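Local coordinates for bifunctional protein PutA (Bdellovibrio bacteriovorus, PDB 5UR2), which probably converts proline to glutamate in two steps, pairing a flavin-dependent proline dehydrogenase with an NAD-dependent glutamate-semialdehyde dehydrogenase, at residues Lys137-Val142 against Pro180-Asp185. Numbering follows the deposited sequence.
Sequences KMTFTV and PQIDRD
Ile182 lays its methyl groups against the backbone that runs from Lys137 into Thr139. CG2 presses on the carbonyl of Lys137, 3.3 Å from Lys137 O, and also lies 3.8 Å from the backbone N of Thr139. The other branch ends beside the next carbonyl, with Ile182 CD1 3.9 Å from Met138 O. With chi1 at 63°, CG1 is flanked by both backbone bonds of Ile182 and CG2 points away from its carbonyl carbon, a setting that brings one branch to each of two successive carbonyls. Thr139 meets the root of this side chain, its CB 4.0 Å from Ile182 CB, and the two side chains run antiparallel where they pass. The contact lies at the N-terminal end of strand 138-144, the first of eight parallel strands closed into the TIM-type barrel of the proline dehydrogenase domain. Short helix 180-183 belongs to the connection between helix 152-173 and the second strand, 194-197. Just before the first strand, helix 123-135 ends in a Schellman motif with Lys137, at positive phi (66°), as its C-prime residue. From this turn the Lys137 chain, kinked at chi2 (-55°), runs roughly perpendicular to Gln181 and brings its ammonium to the amide oxygen. The resulting hydrogen bond, Lys137 NZ to Gln181 OE1 at 3.2 Å, is weak, while Lys137 CB flanks the same oxygen at 3.8 Å. The other end of the Gln181 amide has partners of its own: NE2 is hydrogen-bonded to the carbonyl oxygens of Tyr398 and Val394. Nearby, Asp183 forms a salt bridge with Arg134, tying the short helix to helix 123-135.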
loop_
_atom_site.group_PDB
_atom_site.type_symbol
_atom_site.label_atom_id
_atom_site.label_comp_id
_atom_site.label_asym_id
_atom_site.label_seq_id
_atom_site.Cartn_x
_atom_site.Cartn_y
_atom_site.Cartn_z
ATOM N N LYS B 137 20.038 -63.708 16.663
ATOM C CA LYS B 137 19.696 -64.052 15.276
ATOM C C LYS B 137 19.433 -62.834 14.396
ATOM O O LYS B 137 18.599 -62.895 13.497
ATOM C CB LYS B 137 18.484 -64.984 15.204
ATOM C CG LYS B 137 18.512 -66.240 16.036
ATOM C CD LYS B 137 19.742 -67.055 15.751
ATOM C CE LYS B 137 19.450 -68.504 16.076
ATOM N NZ LYS B 137 18.417 -69.019 15.118
ATOM N N MET B 138 20.169 -61.748 14.615
ATOM C CA MET B 138 20.078 -60.554 13.783
ATOM C C MET B 138 21.473 -60.118 13.373
ATOM O O MET B 138 22.399 -60.134 14.195
ATOM C CB MET B 138 19.399 -59.381 14.532
ATOM C CG MET B 138 17.931 -59.581 14.888
ATOM S SD MET B 138 17.171 -58.121 15.644
ATOM C CE MET B 138 18.053 -57.979 17.197
ATOM N N THR B 139 21.622 -59.695 12.119
ATOM C CA THR B 139 22.891 -59.133 11.686
ATOM C C THR B 139 22.759 -57.609 11.624
ATOM O O THR B 139 21.809 -57.034 12.170
ATOM C CB THR B 139 23.337 -59.773 10.357
ATOM O OG1 THR B 139 24.574 -59.185 9.934
ATOM C CG2 THR B 139 22.296 -59.590 9.273
ATOM N N PHE B 140 23.697 -56.946 10.950
ATOM C CA PHE B 140 23.825 -55.505 11.081
ATOM C C PHE B 140 24.413 -54.929 9.803
ATOM O O PHE B 140 25.007 -55.642 8.993
ATOM C CB PHE B 140 24.723 -55.143 12.278
ATOM C CG PHE B 140 26.164 -55.593 12.119
ATOM C CD1 PHE B 140 27.088 -54.803 11.420
ATOM C CD2 PHE B 140 26.590 -56.811 12.638
ATOM C CE1 PHE B 140 28.409 -55.221 11.261
ATOM C CE2 PHE B 140 27.908 -57.238 12.484
ATOM C CZ PHE B 140 28.819 -56.451 11.806
ATOM N N THR B 141 24.270 -53.617 9.650
ATOM C CA THR B 141 25.094 -52.853 8.727
ATOM C C THR B 141 25.536 -51.612 9.478
ATOM O O THR B 141 24.702 -50.934 10.087
ATOM C CB THR B 141 24.366 -52.501 7.417
ATOM O OG1 THR B 141 25.272 -51.809 6.543
ATOM C CG2 THR B 141 23.121 -51.634 7.650
ATOM N N VAL B 142 26.871 -51.364 9.519
ATOM C CA VAL B 142 27.422 -50.272 10.317
ATOM C C VAL B 142 27.525 -49.005 9.478
ATOM O O VAL B 142 27.984 -49.035 8.328
ATOM C CB VAL B 142 28.789 -50.656 10.913
ATOM C CG1 VAL B 142 29.399 -49.458 11.589
ATOM C CG2 VAL B 142 28.624 -51.764 11.931
ATOM N N PRO B 180 23.652 -69.503 10.836
ATOM C CA PRO B 180 23.173 -69.677 9.449
ATOM C C PRO B 180 21.973 -68.825 9.085
ATOM O O PRO B 180 21.829 -68.464 7.907
ATOM C CB PRO B 180 22.849 -71.173 9.369
ATOM C CG PRO B 180 23.637 -71.799 10.459
ATOM C CD PRO B 180 23.797 -70.783 11.548
ATOM N N GLN B 181 21.082 -68.530 10.043
ATOM C CA GLN B 181 19.939 -67.681 9.725
ATOM C C GLN B 181 20.387 -66.312 9.212
ATOM O O GLN B 181 19.700 -65.710 8.377
ATOM C CB GLN B 181 19.023 -67.528 10.948
ATOM C CG GLN B 181 17.762 -66.704 10.664
ATOM C CD GLN B 181 16.729 -66.730 11.784
ATOM O OE1 GLN B 181 16.865 -67.473 12.760
ATOM N NE2 GLN B 181 15.716 -65.862 11.672
ATOM N N ILE B 182 21.542 -65.822 9.661
ATOM C CA ILE B 182 22.032 -64.514 9.245
ATOM C C ILE B 182 23.282 -64.586 8.376
ATOM O O ILE B 182 23.556 -63.625 7.645
ATOM C CB ILE B 182 22.303 -63.606 10.461
ATOM C CG1 ILE B 182 23.406 -64.216 11.330
ATOM C CG2 ILE B 182 21.020 -63.383 11.247
ATOM C CD1 ILE B 182 23.765 -63.403 12.576
ATOM N N ASP B 183 24.033 -65.688 8.412
ATOM C CA ASP B 183 25.317 -65.768 7.725
ATOM C C ASP B 183 25.237 -66.544 6.417
ATOM O O ASP B 183 26.273 -66.767 5.784
ATOM C CB ASP B 183 26.378 -66.420 8.631
ATOM C CG ASP B 183 26.666 -65.611 9.895
ATOM O OD1 ASP B 183 26.383 -64.401 9.916
ATOM O OD2 ASP B 183 27.191 -66.189 10.871
ATOM N N ARG B 184 24.044 -66.980 6.013
ATOM C CA ARG B 184 23.849 -67.740 4.785
ATOM C C ARG B 184 22.521 -67.339 4.156
ATOM O O ARG B 184 21.551 -67.074 4.866
ATOM C CB ARG B 184 23.818 -69.257 5.059
ATOM C CG ARG B 184 24.977 -69.798 5.873
ATOM C CD ARG B 184 24.965 -71.322 5.901
ATOM N NE ARG B 184 25.105 -71.878 4.558
ATOM C CZ ARG B 184 26.272 -72.078 3.954
ATOM N NH1 ARG B 184 27.402 -71.767 4.577
ATOM N NH2 ARG B 184 26.310 -72.580 2.724
ATOM N N ASP B 185 22.463 -67.359 2.819
ATOM C CA ASP B 185 21.198 -67.285 2.100
ATOM C C ASP B 185 20.964 -68.623 1.387
ATOM O O ASP B 185 21.520 -69.662 1.786
ATOM C CB ASP B 185 21.179 -66.072 1.151
ATOM C CG ASP B 185 22.148 -66.196 -0.023
ATOM O OD1 ASP B 185 22.912 -67.183 -0.103
ATOM O OD2 ASP B 185 22.146 -65.277 -0.880
#